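Local coordinates for small S protein (Podospora anserina, PDB 2WVQ) that forms the prion of the [het-s] trait and, meeting het-S from an incompatible cell, triggers the lethal reaction of heterokaryon incompatibility, at residues V32-H37 against R44-L49; A54-W59 against D172-A177; E89-L94 against D165-F170; S97-S102 against K148-A153. The protein carries 2 engineered substitutions. One frame throughout, in Å; residues are numbered along the deposited sequence.

Contact 1: residues V32-H37 against R44-L49; sequences VQLGRH and RCQLRL. Engineered in segment 32-37: His-37 (natural residue Pro).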
loop_
_atom_site.group_PDB
_atom_site.type_symbol
_atom_site.label_atom_id
_atom_site.label_comp_id
_atom_site.label_asym_id
_atom_site.label_seq_id
_atom_site.Cartn_x
_atom_site.Cartn_y
_atom_site.Cartn_z
ATOM N N VAL A 32 -4.436 -14.426 8.360
ATOM C CA VAL A 32 -5.512 -13.431 8.188
ATOM C C VAL A 32 -6.975 -13.866 8.391
ATOM O O VAL A 32 -7.491 -14.801 7.776
ATOM C CB VAL A 32 -5.271 -12.327 7.061
ATOM C CG1 VAL A 32 -4.210 -12.698 6.025
ATOM C CG2 VAL A 32 -6.588 -11.755 6.464
ATOM N N GLN A 33 -7.596 -13.155 9.333
ATOM C CA GLN A 33 -8.990 -13.315 9.700
ATOM C C GLN A 33 -9.825 -12.189 9.070
ATOM O O GLN A 33 -9.296 -11.136 8.693
ATOM C CB GLN A 33 -9.124 -13.218 11.216
ATOM C CG GLN A 33 -8.466 -14.309 12.039
ATOM C CD GLN A 33 -8.288 -13.878 13.487
ATOM O OE1 GLN A 33 -7.934 -14.669 14.344
ATOM N NE2 GLN A 33 -8.546 -12.605 13.759
ATOM N N LEU A 34 -11.132 -12.420 8.912
ATOM C CA LEU A 34 -12.011 -11.349 8.450
ATOM C C LEU A 34 -12.980 -10.983 9.576
ATOM O O LEU A 34 -13.575 -11.854 10.203
ATOM C CB LEU A 34 -12.773 -11.720 7.167
ATOM C CG LEU A 34 -11.931 -12.027 5.918
ATOM C CD1 LEU A 34 -12.852 -12.144 4.724
ATOM C CD2 LEU A 34 -10.873 -10.952 5.672
ATOM N N GLY A 35 -13.142 -9.684 9.779
ATOM C CA GLY A 35 -13.905 -9.191 10.912
ATOM C C GLY A 35 -15.396 -9.125 10.653
ATOM O O GLY A 35 -15.891 -9.297 9.528
ATOM N N ARG A 36 -16.116 -8.821 11.720
ATOM C CA ARG A 36 -17.563 -8.842 11.731
ATOM C C ARG A 36 -18.185 -8.054 10.575
ATOM O O ARG A 36 -19.242 -8.433 10.056
ATOM C CB ARG A 36 -18.028 -8.331 13.115
ATOM C CG ARG A 36 -19.217 -7.395 13.109
ATOM C CD ARG A 36 -19.040 -6.357 14.198
ATOM N NE ARG A 36 -19.856 -6.684 15.356
ATOM C CZ ARG A 36 -21.056 -6.152 15.580
ATOM N NH1 ARG A 36 -21.552 -5.288 14.715
ATOM N NH2 ARG A 36 -21.759 -6.484 16.649
ATOM N N HIS A 37 -17.532 -6.966 10.178
ATOM C CA HIS A 37 -18.124 -6.019 9.252
ATOM C C HIS A 37 -18.200 -6.428 7.787
ATOM O O HIS A 37 -18.890 -5.754 7.008
ATOM C CB HIS A 37 -17.578 -4.585 9.449
ATOM C CG HIS A 37 -18.339 -3.800 10.483
ATOM N ND1 HIS A 37 -18.152 -3.972 11.842
ATOM C CD2 HIS A 37 -19.329 -2.881 10.355
ATOM C CE1 HIS A 37 -18.973 -3.177 12.504
ATOM N NE2 HIS A 37 -19.710 -2.515 11.627
ATOM N N ARG A 44 -17.507 -15.024 0.217
ATOM C CA ARG A 44 -16.904 -14.585 -1.048
ATOM C C ARG A 44 -15.543 -13.909 -0.858
ATOM O O ARG A 44 -14.612 -14.202 -1.593
ATOM C CB ARG A 44 -17.860 -13.689 -1.842
ATOM C CG ARG A 44 -17.354 -13.202 -3.204
ATOM C CD ARG A 44 -18.154 -11.931 -3.628
ATOM N NE ARG A 44 -17.292 -10.787 -3.969
ATOM C CZ ARG A 44 -16.544 -10.681 -5.080
ATOM N NH1 ARG A 44 -16.520 -11.658 -6.011
ATOM N NH2 ARG A 44 -15.795 -9.586 -5.263
ATOM N N CYS A 45 -15.429 -12.998 0.118
ATOM C CA CYS A 45 -14.164 -12.295 0.373
ATOM C C CYS A 45 -13.026 -13.252 0.805
ATOM O O CYS A 45 -11.862 -13.060 0.434
ATOM C CB CYS A 45 -14.381 -11.183 1.411
ATOM S SG CYS A 45 -15.284 -9.782 0.691
ATOM N N GLN A 46 -13.367 -14.255 1.613
ATOM C CA GLN A 46 -12.412 -15.287 2.008
ATOM C C GLN A 46 -11.945 -16.094 0.783
ATOM O O GLN A 46 -10.741 -16.256 0.607
ATOM C CB GLN A 46 -12.991 -16.210 3.084
ATOM C CG GLN A 46 -12.048 -17.347 3.527
ATOM C CD GLN A 46 -10.769 -16.836 4.156
ATOM O OE1 GLN A 46 -10.804 -16.228 5.220
ATOM N NE2 GLN A 46 -9.628 -17.066 3.491
ATOM N N LEU A 47 -12.874 -16.523 -0.072
ATOM C CA LEU A 47 -12.501 -17.210 -1.328
ATOM C C LEU A 47 -11.615 -16.348 -2.262
ATOM O O LEU A 47 -10.733 -16.894 -2.923
ATOM C CB LEU A 47 -13.733 -17.780 -2.062
ATOM C CG LEU A 47 -14.498 -18.922 -1.350
ATOM C CD1 LEU A 47 -15.817 -19.232 -1.998
ATOM C CD2 LEU A 47 -13.670 -20.197 -1.203
ATOM N N ARG A 48 -11.869 -15.029 -2.338
ATOM C CA ARG A 48 -11.040 -14.091 -3.119
ATOM C C ARG A 48 -9.586 -14.068 -2.605
ATOM O O ARG A 48 -8.635 -14.084 -3.406
ATOM C CB ARG A 48 -11.584 -12.652 -3.078
ATOM C CG ARG A 48 -12.988 -12.421 -3.503
ATOM C CD ARG A 48 -13.106 -12.091 -4.986
ATOM N NE ARG A 48 -12.454 -10.833 -5.365
ATOM C CZ ARG A 48 -12.348 -10.403 -6.628
ATOM N NH1 ARG A 48 -12.846 -11.135 -7.627
ATOM N NH2 ARG A 48 -11.744 -9.245 -6.897
ATOM N N LEU A 49 -9.421 -14.037 -1.281
ATOM C CA LEU A 49 -8.115 -14.207 -0.624
ATOM C C LEU A 49 -7.418 -15.573 -0.907
ATOM O O LEU A 49 -6.205 -15.619 -1.184
ATOM C CB LEU A 49 -8.260 -14.005 0.887
ATOM C CG LEU A 49 -7.571 -12.935 1.754
ATOM C CD1 LEU A 49 -7.069 -11.624 1.067
ATOM C CD2 LEU A 49 -8.434 -12.628 2.975
#
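Leu-34 of the short strand 32-34 packs on Cys-45 and Leu-49 of helix 42-62, and Val-32 on Leu-49, in the largely helical HeLo globular domain whose tiny two-stranded parallel sheet pairs 32-34 with 152-154. Strand and helix segment run nearly antiparallel, 159° between their directions, with axes 9.8 Å apart. Branched Val-32 and Leu-34 fill the gap to Leu-49, Cys-45 offers a small CB surface on which a methyl can sit, and no hydrogen bond joins the segments. The tight part centres on Leu-34, whose two methyls part: CD2 goes to Leu-49, while CD1 settles on the helix surface. Leu-160 of helix 157-176 also packs on Leu-34 and Leu-49. Looser is the flank of Gln-46, whose OE1 stays 4.4 Å from Val-32 O, while its NE2 bonds to Asp-50. Beyond Gly-35 the chain turns outward, carrying Arg-36 and the engineered His-37 to the exposed side. At the centre of the contact, Leu-49 CD2 meets both Val-32 CG2 and Leu-34 CD2 at 4.0 Å, and Leu-34 CD1 lies 3.8 Å from Cys-45 CB.

Contact 2: residues A54-W59 against D172-A177; sequences ARLSRW and DELEKA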
loop_
_atom_site.group_PDB
_atom_site.type_symbol
_atom_site.label_atom_id
_atom_site.label_comp_id
_atom_site.label_asym_id
_atom_site.label_seq_id
_atom_site.Cartn_x
_atom_site.Cartn_y
_atom_site.Cartn_z
ATOM N N ALA A 54 -3.628 -18.811 -4.055
ATOM C CA ALA A 54 -3.448 -19.947 -5.001
ATOM C C ALA A 54 -2.673 -19.489 -6.243
ATOM O O ALA A 54 -1.856 -20.230 -6.806
ATOM C CB ALA A 54 -4.828 -20.539 -5.420
ATOM N N ARG A 55 -2.929 -18.260 -6.665
ATOM C CA ARG A 55 -2.331 -17.765 -7.886
ATOM C C ARG A 55 -0.853 -17.403 -7.697
ATOM O O ARG A 55 -0.006 -17.647 -8.610
ATOM C CB ARG A 55 -3.127 -16.610 -8.452
ATOM C CG ARG A 55 -2.701 -16.281 -9.873
ATOM C CD ARG A 55 -3.017 -14.878 -10.215
ATOM N NE ARG A 55 -2.274 -14.383 -11.367
ATOM C CZ ARG A 55 -2.267 -13.106 -11.733
ATOM N NH1 ARG A 55 -2.964 -12.203 -11.031
ATOM N NH2 ARG A 55 -1.557 -12.720 -12.779
ATOM N N LEU A 56 -0.547 -16.849 -6.518
ATOM C CA LEU A 56 0.823 -16.566 -6.093
ATOM C C LEU A 56 1.597 -17.902 -5.974
ATOM O O LEU A 56 2.715 -18.064 -6.524
ATOM C CB LEU A 56 0.845 -15.794 -4.746
ATOM C CG LEU A 56 2.200 -15.463 -4.063
ATOM C CD1 LEU A 56 3.084 -14.587 -4.892
ATOM C CD2 LEU A 56 2.073 -14.853 -2.630
ATOM N N SER A 57 1.009 -18.867 -5.293
ATOM C CA SER A 57 1.699 -20.143 -5.226
ATOM C C SER A 57 1.865 -20.859 -6.597
ATOM O O SER A 57 2.881 -21.508 -6.790
ATOM C CB SER A 57 1.149 -21.046 -4.139
ATOM O OG SER A 57 0.122 -21.861 -4.601
ATOM N N ARG A 58 0.891 -20.738 -7.508
ATOM C CA ARG A 58 1.016 -21.250 -8.859
ATOM C C ARG A 58 2.267 -20.745 -9.536
ATOM O O ARG A 58 2.931 -21.519 -10.216
ATOM C CB ARG A 58 -0.212 -21.012 -9.742
ATOM C CG ARG A 58 -0.290 -21.926 -11.044
ATOM C CD ARG A 58 -1.477 -21.527 -11.916
ATOM N NE ARG A 58 -2.703 -21.522 -11.105
ATOM C CZ ARG A 58 -3.546 -20.496 -10.922
ATOM N NH1 ARG A 58 -3.357 -19.336 -11.520
ATOM N NH2 ARG A 58 -4.613 -20.660 -10.141
ATOM N N TRP A 59 2.574 -19.455 -9.352
ATOM C CA TRP A 59 3.777 -18.858 -9.876
ATOM C C TRP A 59 5.052 -19.521 -9.380
ATOM O O TRP A 59 5.970 -19.774 -10.183
ATOM C CB TRP A 59 3.850 -17.347 -9.599
ATOM C CG TRP A 59 5.114 -16.767 -10.142
ATOM C CD1 TRP A 59 5.328 -16.337 -11.409
ATOM C CD2 TRP A 59 6.340 -16.570 -9.435
ATOM N NE1 TRP A 59 6.621 -15.899 -11.547
ATOM C CE2 TRP A 59 7.261 -16.028 -10.346
ATOM C CE3 TRP A 59 6.748 -16.804 -8.109
ATOM C CZ2 TRP A 59 8.568 -15.683 -9.985
ATOM C CZ3 TRP A 59 8.047 -16.452 -7.745
ATOM C CH2 TRP A 59 8.948 -15.911 -8.685
ATOM N N ASP A 172 0.855 -10.467 -11.701
ATOM C CA ASP A 172 0.963 -10.028 -13.112
ATOM C C ASP A 172 2.411 -9.686 -13.456
ATOM O O ASP A 172 2.930 -10.142 -14.486
ATOM C CB ASP A 172 0.107 -8.787 -13.432
ATOM C CG ASP A 172 -1.398 -9.063 -13.430
ATOM O OD1 ASP A 172 -2.186 -8.081 -13.467
ATOM O OD2 ASP A 172 -1.795 -10.247 -13.384
ATOM N N GLU A 173 3.042 -8.861 -12.617
ATOM C CA GLU A 173 4.448 -8.458 -12.773
ATOM C C GLU A 173 5.416 -9.662 -12.756
ATOM O O GLU A 173 6.329 -9.749 -13.597
ATOM C CB GLU A 173 4.835 -7.456 -11.679
ATOM C CG GLU A 173 4.729 -5.987 -12.065
ATOM C CD GLU A 173 5.429 -5.063 -11.058
ATOM O OE1 GLU A 173 6.491 -4.478 -11.396
ATOM O OE2 GLU A 173 4.914 -4.915 -9.921
ATOM N N LEU A 174 5.199 -10.574 -11.809
ATOM C CA LEU A 174 5.970 -11.828 -11.641
ATOM C C LEU A 174 5.869 -12.754 -12.837
ATOM O O LEU A 174 6.876 -13.336 -13.273
ATOM C CB LEU A 174 5.470 -12.585 -10.411
ATOM C CG LEU A 174 6.215 -12.775 -9.093
ATOM C CD1 LEU A 174 7.409 -11.867 -8.881
ATOM C CD2 LEU A 174 5.270 -12.760 -7.897
ATOM N N GLU A 175 4.648 -12.924 -13.337
ATOM C CA GLU A 175 4.396 -13.739 -14.523
ATOM C C GLU A 175 4.979 -13.117 -15.807
ATOM O O GLU A 175 5.334 -13.834 -16.729
ATOM C CB GLU A 175 2.894 -14.026 -14.680
ATOM C CG GLU A 175 2.314 -15.044 -13.690
ATOM C CD GLU A 175 0.779 -15.079 -13.719
ATOM O OE1 GLU A 175 0.144 -15.614 -12.779
ATOM O OE2 GLU A 175 0.203 -14.554 -14.685
ATOM N N LYS A 176 5.061 -11.784 -15.859
ATOM C CA LYS A 176 5.647 -11.057 -16.988
ATOM C C LYS A 176 7.171 -11.292 -17.095
ATOM O O LYS A 176 7.724 -11.296 -18.193
ATOM C CB LYS A 176 5.342 -9.543 -16.870
ATOM C CG LYS A 176 5.098 -8.781 -18.189
ATOM C CD LYS A 176 6.419 -8.285 -18.839
ATOM C CE LYS A 176 6.243 -7.841 -20.281
ATOM N NZ LYS A 176 5.327 -6.658 -20.418
ATOM N N ALA A 177 7.845 -11.466 -15.958
ATOM C CA ALA A 177 9.307 -11.558 -15.946
ATOM C C ALA A 177 9.858 -12.960 -16.280
ATOM O O ALA A 177 11.074 -13.146 -16.384
ATOM C CB ALA A 177 9.859 -11.059 -14.604
HETATM O O HOH W 1 0.641 -17.515 -11.216
HETATM O O HOH W 2 -4.387 -10.040 -12.816
#
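Arg-55 carries most of the polar load here, gripping Glu-175 and Asp-172 at once in a salt-bridge network. Its side chain runs extended from CG to NE, CG being anti to the backbone N (chi1 -167°), and this length spans the gap to the other helix. Glu-175 is held side-on by two nitrogens: Arg-55 NE donates to Glu-175 OE1 at 3.1 Å and NH2 to OE2 at 3.2 Å, both oxygens being met from above the carboxylate plane. The second hydrogen of Arg-55 NH2 goes to Asp-172 OD2 at 2.6 Å, nearly straight at 170° and in the guanidinium plane, while NH1 adds a weak bond to the same oxygen and further weak ones to Ala-168 O and Ile-211 O. One water donates to Arg-55 O and Glu-175 OE1; another donates to Asp-172 OD2 and weakly accepts from NH1. Asp-172 OD1 has Arg-169 as partner.

Segments 54-59 and 172-176, on helices 42-62 and 157-176 of the HeLo bundle, run nearly parallel, 17° apart. Their apolar side belongs to Trp-59, over one face of which Leu-174 lies in a CH-pi contact, CG 3.8 Å from the centroid of the six-membered ring. A broad indole and a branched leucine suit this buried flank, where Leu-56 CD1 touches Leu-174 CD2. The indole's one polar atom, Trp-59 NE1, donates weakly to Leu-174 O at 3.1 Å.

Contact 3: residues E89-L94 against D165-F170; sequences EEILLL and DQVARF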
loop_
_atom_site.group_PDB
_atom_site.type_symbol
_atom_site.label_atom_id
_atom_site.label_comp_id
_atom_site.label_asym_id
_atom_site.label_seq_id
_atom_site.Cartn_x
_atom_site.Cartn_y
_atom_site.Cartn_z
ATOM N N GLU A 89 9.438 -8.712 -1.868
ATOM C CA GLU A 89 9.672 -7.808 -0.730
ATOM C C GLU A 89 8.482 -6.824 -0.612
ATOM O O GLU A 89 7.963 -6.626 0.483
ATOM C CB GLU A 89 10.996 -7.043 -0.855
ATOM C CG GLU A 89 12.219 -7.857 -0.554
ATOM C CD GLU A 89 13.504 -7.234 -1.057
ATOM O OE1 GLU A 89 14.570 -7.708 -0.626
ATOM O OE2 GLU A 89 13.462 -6.298 -1.885
ATOM N N GLU A 90 8.037 -6.250 -1.736
ATOM C CA GLU A 90 6.854 -5.376 -1.744
ATOM C C GLU A 90 5.517 -6.073 -1.330
ATOM O O GLU A 90 4.689 -5.454 -0.644
ATOM C CB GLU A 90 6.743 -4.611 -3.063
ATOM C CG GLU A 90 6.323 -3.123 -2.807
ATOM C CD GLU A 90 6.153 -2.308 -4.052
ATOM O OE1 GLU A 90 5.169 -1.537 -4.122
ATOM O OE2 GLU A 90 7.003 -2.426 -4.972
ATOM N N ILE A 91 5.316 -7.354 -1.677
ATOM C CA ILE A 91 4.135 -8.104 -1.137
ATOM C C ILE A 91 4.217 -8.193 0.403
ATOM O O ILE A 91 3.206 -7.995 1.099
ATOM C CB ILE A 91 3.925 -9.546 -1.800
ATOM C CG1 ILE A 91 3.571 -9.408 -3.269
ATOM C CG2 ILE A 91 2.796 -10.347 -1.088
ATOM C CD1 ILE A 91 3.773 -10.688 -4.121
ATOM N N LEU A 92 5.417 -8.459 0.922
ATOM C CA LEU A 92 5.669 -8.448 2.361
ATOM C C LEU A 92 5.329 -7.121 3.070
ATOM O O LEU A 92 4.704 -7.139 4.142
ATOM C CB LEU A 92 7.106 -8.879 2.687
ATOM C CG LEU A 92 7.424 -10.342 3.125
ATOM C CD1 LEU A 92 6.364 -11.358 2.872
ATOM C CD2 LEU A 92 8.814 -10.873 2.728
ATOM N N LEU A 93 5.779 -6.006 2.483
ATOM C CA LEU A 93 5.430 -4.629 2.941
ATOM C C LEU A 93 3.904 -4.382 2.948
ATOM O O LEU A 93 3.375 -3.706 3.836
ATOM C CB LEU A 93 6.124 -3.597 2.043
ATOM C CG LEU A 93 7.436 -2.887 2.386
ATOM C CD1 LEU A 93 8.293 -3.607 3.402
ATOM C CD2 LEU A 93 8.224 -2.557 1.139
ATOM N N LEU A 94 3.239 -4.878 1.922
ATOM C CA LEU A 94 1.790 -4.872 1.778
ATOM C C LEU A 94 1.048 -5.466 2.993
ATOM O O LEU A 94 0.066 -4.901 3.486
ATOM C CB LEU A 94 1.423 -5.660 0.492
ATOM C CG LEU A 94 -0.004 -5.619 -0.042
ATOM C CD1 LEU A 94 -0.419 -4.128 -0.149
ATOM C CD2 LEU A 94 -0.056 -6.286 -1.425
ATOM N N ASP A 165 -6.324 -6.940 -4.777
ATOM C CA ASP A 165 -5.995 -6.175 -5.971
ATOM C C ASP A 165 -4.501 -5.963 -6.185
ATOM O O ASP A 165 -3.999 -6.139 -7.295
ATOM C CB ASP A 165 -6.706 -4.796 -5.976
ATOM C CG ASP A 165 -8.243 -4.904 -6.064
ATOM O OD1 ASP A 165 -8.925 -3.848 -5.974
ATOM O OD2 ASP A 165 -8.777 -6.036 -6.216
ATOM N N GLN A 166 -3.788 -5.563 -5.139
ATOM C CA GLN A 166 -2.337 -5.417 -5.235
ATOM C C GLN A 166 -1.603 -6.759 -5.417
ATOM O O GLN A 166 -0.621 -6.814 -6.158
ATOM C CB GLN A 166 -1.790 -4.652 -4.039
ATOM C CG GLN A 166 -2.236 -3.190 -4.009
ATOM C CD GLN A 166 -1.138 -2.256 -3.552
ATOM O OE1 GLN A 166 -1.363 -1.394 -2.691
ATOM N NE2 GLN A 166 0.059 -2.387 -4.152
ATOM N N VAL A 167 -2.063 -7.828 -4.762
ATOM C CA VAL A 167 -1.432 -9.167 -4.976
ATOM C C VAL A 167 -1.602 -9.630 -6.424
ATOM O O VAL A 167 -0.642 -10.134 -7.002
ATOM C CB VAL A 167 -1.790 -10.261 -3.896
ATOM C CG1 VAL A 167 -1.259 -11.679 -4.278
ATOM C CG2 VAL A 167 -1.202 -9.882 -2.491
ATOM N N ALA A 168 -2.778 -9.410 -7.015
ATOM C CA ALA A 168 -3.069 -9.764 -8.412
ATOM C C ALA A 168 -2.141 -9.022 -9.358
ATOM O O ALA A 168 -1.550 -9.633 -10.257
ATOM C CB ALA A 168 -4.557 -9.485 -8.780
ATOM N N ARG A 169 -1.986 -7.715 -9.131
ATOM C CA ARG A 169 -1.057 -6.897 -9.904
ATOM C C ARG A 169 0.407 -7.315 -9.724
ATOM O O ARG A 169 1.168 -7.339 -10.684
ATOM C CB ARG A 169 -1.241 -5.382 -9.642
ATOM C CG ARG A 169 -2.644 -4.818 -9.977
ATOM C CD ARG A 169 -3.345 -5.573 -11.110
ATOM N NE ARG A 169 -4.736 -5.850 -10.743
ATOM C CZ ARG A 169 -5.458 -6.894 -11.149
ATOM N NH1 ARG A 169 -4.933 -7.821 -11.949
ATOM N NH2 ARG A 169 -6.721 -7.015 -10.734
ATOM N N PHE A 170 0.795 -7.679 -8.510
ATOM C CA PHE A 170 2.150 -8.133 -8.279
ATOM C C PHE A 170 2.442 -9.475 -8.982
ATOM O O PHE A 170 3.546 -9.657 -9.473
ATOM C CB PHE A 170 2.482 -8.213 -6.789
ATOM C CG PHE A 170 2.753 -6.869 -6.126
ATOM C CD1 PHE A 170 2.161 -6.556 -4.890
ATOM C CD2 PHE A 170 3.609 -5.931 -6.696
ATOM C CE1 PHE A 170 2.433 -5.343 -4.248
ATOM C CE2 PHE A 170 3.869 -4.717 -6.061
ATOM C CZ PHE A 170 3.275 -4.422 -4.837
#
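Phe-170 pushes its ring between Glu-90, Ile-91 and Leu-94, and its neighbours change from Ile-91 near the backbone to Leu-94 and then Glu-90 toward the tip. Phe-170 CB touches both CG1 and CD1 of Ile-91, at 3.9 Å each. CG stands anti to the carbonyl carbon (chi1 -77°), which sends the ring across to the opposing helix, and Phe-170 CD1 comes 3.6 Å from Ile-91 CG1. Next along the ring, CE1 has Leu-94 CD2 beside its edge, near the ring plane. At the far end Phe-170 CZ lies 3.5 Å from Glu-90 OE1, also at the edge, the carboxylate being turned 72° from the ring; CE2 completes this side against Glu-90 CD. The edge hydrogens carry slight positive charge, which probably favours the carboxylate there.

The two segments belong to an antiparallel helix pair of the HeLo bundle, 178° between their directions and 10.7 Å between axes, so a large phenylalanine suits the gap. Beside the ring, Leu-94 CD2 fits against Gln-166 CB at 3.5 Å and touches Val-167 CG2. Leucine suits this spot because its two methyls diverge: CD1 lies along the amide end of Gln-166. The polar ends turn to the dimer partner, Glu-90 OE2 pairing with Arg-104 and Thr-101 of the second subunit, and Gln-166 OE1 with Lys-162 of that subunit.

Contact 4: residues S97-S102 against K148-A153; sequences SAQKTS and KKTAWA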
loop_
_atom_site.group_PDB
_atom_site.type_symbol
_atom_site.label_atom_id
_atom_site.label_comp_id
_atom_site.label_asym_id
_atom_site.label_seq_id
_atom_site.Cartn_x
_atom_site.Cartn_y
_atom_site.Cartn_z
ATOM N N SER A 97 1.947 -3.355 6.403
ATOM C CA SER A 97 0.986 -2.245 6.429
ATOM C C SER A 97 -0.430 -2.592 6.892
ATOM O O SER A 97 -1.024 -1.848 7.703
ATOM C CB SER A 97 0.923 -1.584 5.033
ATOM O OG SER A 97 2.206 -1.114 4.662
ATOM N N ALA A 98 -1.007 -3.660 6.339
ATOM C CA ALA A 98 -2.358 -4.105 6.687
ATOM C C ALA A 98 -2.481 -4.435 8.184
ATOM O O ALA A 98 -3.491 -4.059 8.822
ATOM C CB ALA A 98 -2.767 -5.314 5.823
ATOM N N GLN A 99 -1.444 -5.087 8.723
ATOM C CA GLN A 99 -1.399 -5.426 10.149
ATOM C C GLN A 99 -1.294 -4.221 11.071
ATOM O O GLN A 99 -1.898 -4.247 12.133
ATOM C CB GLN A 99 -0.334 -6.490 10.509
ATOM C CG GLN A 99 -0.352 -6.861 12.020
ATOM C CD GLN A 99 0.099 -8.278 12.349
ATOM O OE1 GLN A 99 0.744 -8.947 11.547
ATOM N NE2 GLN A 99 -0.228 -8.732 13.553
ATOM N N LYS A 100 -0.561 -3.168 10.676
ATOM C CA LYS A 100 -0.547 -1.910 11.447
ATOM C C LYS A 100 -1.905 -1.244 11.392
ATOM O O LYS A 100 -2.378 -0.726 12.406
ATOM C CB LYS A 100 0.504 -0.926 10.931
ATOM C CG LYS A 100 1.912 -1.397 11.118
ATOM C CD LYS A 100 2.861 -0.415 10.522
ATOM C CE LYS A 100 4.291 -0.794 10.815
ATOM N NZ LYS A 100 4.607 -0.765 12.285
ATOM N N THR A 101 -2.537 -1.244 10.221
ATOM C CA THR A 101 -3.921 -0.763 10.094
ATOM C C THR A 101 -4.902 -1.537 10.993
ATOM O O THR A 101 -5.710 -0.934 11.752
ATOM C CB THR A 101 -4.352 -0.684 8.602
ATOM O OG1 THR A 101 -3.459 0.208 7.944
ATOM C CG2 THR A 101 -5.753 -0.143 8.435
ATOM N N SER A 102 -4.812 -2.866 10.946
ATOM C CA SER A 102 -5.626 -3.739 11.791
ATOM C C SER A 102 -5.390 -3.470 13.297
ATOM O O SER A 102 -6.338 -3.396 14.059
ATOM C CB SER A 102 -5.358 -5.199 11.450
ATOM O OG SER A 102 -5.945 -6.067 12.389
ATOM N N LYS A 148 4.715 -19.780 14.558
ATOM C CA LYS A 148 3.587 -18.923 14.174
ATOM C C LYS A 148 3.916 -17.421 14.285
ATOM O O LYS A 148 4.760 -17.014 15.095
ATOM C CB LYS A 148 2.342 -19.241 15.021
ATOM C CG LYS A 148 1.403 -20.303 14.431
ATOM C CD LYS A 148 0.042 -20.297 15.160
ATOM C CE LYS A 148 -0.647 -21.682 15.152
ATOM N NZ LYS A 148 0.153 -22.801 15.780
ATOM N N LYS A 149 3.266 -16.633 13.419
ATOM C CA LYS A 149 3.106 -15.178 13.563
ATOM C C LYS A 149 1.757 -14.939 14.256
ATOM O O LYS A 149 0.870 -15.804 14.205
ATOM C CB LYS A 149 3.129 -14.501 12.176
ATOM C CG LYS A 149 4.519 -14.040 11.714
ATOM C CD LYS A 149 4.767 -14.246 10.201
ATOM C CE LYS A 149 4.379 -13.048 9.297
ATOM N NZ LYS A 149 2.946 -13.074 8.817
ATOM N N THR A 150 1.601 -13.778 14.902
ATOM C CA THR A 150 0.304 -13.357 15.476
ATOM C C THR A 150 -0.786 -13.280 14.386
ATOM O O THR A 150 -0.570 -12.641 13.347
ATOM C CB THR A 150 0.403 -11.964 16.205
ATOM O OG1 THR A 150 0.798 -10.937 15.272
ATOM C CG2 THR A 150 1.403 -12.011 17.392
ATOM N N ALA A 151 -1.919 -13.949 14.619
ATOM C CA ALA A 151 -3.100 -13.873 13.744
ATOM C C ALA A 151 -3.704 -12.481 13.854
ATOM O O ALA A 151 -3.684 -11.878 14.924
ATOM C CB ALA A 151 -4.132 -14.942 14.107
ATOM N N TRP A 152 -4.204 -11.955 12.743
ATOM C CA TRP A 152 -4.689 -10.593 12.720
ATOM C C TRP A 152 -5.862 -10.470 11.741
ATOM O O TRP A 152 -5.968 -11.220 10.782
ATOM C CB TRP A 152 -3.532 -9.628 12.403
ATOM C CG TRP A 152 -2.969 -9.881 11.044
ATOM C CD1 TRP A 152 -2.045 -10.822 10.701
ATOM C CD2 TRP A 152 -3.329 -9.208 9.840
ATOM N NE1 TRP A 152 -1.807 -10.772 9.345
ATOM C CE2 TRP A 152 -2.568 -9.777 8.799
ATOM C CE3 TRP A 152 -4.206 -8.159 9.541
ATOM C CZ2 TRP A 152 -2.678 -9.354 7.485
ATOM C CZ3 TRP A 152 -4.313 -7.750 8.248
ATOM C CH2 TRP A 152 -3.558 -8.340 7.230
ATOM N N ALA A 153 -6.760 -9.532 11.992
ATOM C CA ALA A 153 -7.978 -9.423 11.197
ATOM C C ALA A 153 -7.980 -8.240 10.254
ATOM O O ALA A 153 -7.455 -7.181 10.570
ATOM C CB ALA A 153 -9.219 -9.359 12.126
HETATM O O HOH W 3 1.636 -11.638 11.703
#
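The edge of the small parallel sheet meets helix 79-108 of the HeLo domain here, with Trp-152, first residue of strand 152-154, laid against Ala-98, Gln-99 and Ser-102. The indole's CG sits between backbone N and carbonyl carbon (chi1 63°), which swings the broad ring toward the helix. Gln-99 is modelled in two conformers; in the one described it lies over one face. In a CH-pi contact, Gln-99 CB is 4.3 Å from the centroid of the Trp-152 five-membered ring, and the amide, tilted only 23° from the ring plane, continues over CG and CD1 of the indole. A long, flat-ended glutamine suits this place, since it can cover an aromatic face and still bond at its tip. In this conformer Gln-99 NE2 donates to Thr-150 OG1 at 3.0 Å, with an angle of 150°, and OE1 accepts from a water that also donates to Thr-150 O and has a weak link to Lys-149 NZ. Small residues suit the helix positions nearest the six-membered ring; Ala-98 CB approaches Trp-152 CH2 to 3.4 Å. Val-32 and Tyr-31 also pack on Trp-152, whereas Thr-150 lies on the solvent side. Farther along the helix, Ser-102 OG donates to Ala-153 O at 2.6 Å, in the carbonyl plane and on a lone pair.

All four contacts lie within the globular domain and rest on three long helices and one small sheet. Contacts 1 and 4 are joined through that sheet, their centres about 13 Å apart, with Gln-33 N 2.9 Å from Trp-152 O in a probable hydrogen bond. Contacts 2 and 3 share helix 157-176, centres about 11 Å apart, and meet where Leu-56 CD1 packs on Ile-91 CD1. Helix 79-108 carries both contact 3 and contact 4, about 15 Å between centres, and both reach the second subunit: Lys-100 and Thr-101 pair with Glu-89 and Glu-90 of the other copy. Contacts 2 and 4, about 24 Å apart, lie on opposite sides of the chain's centre.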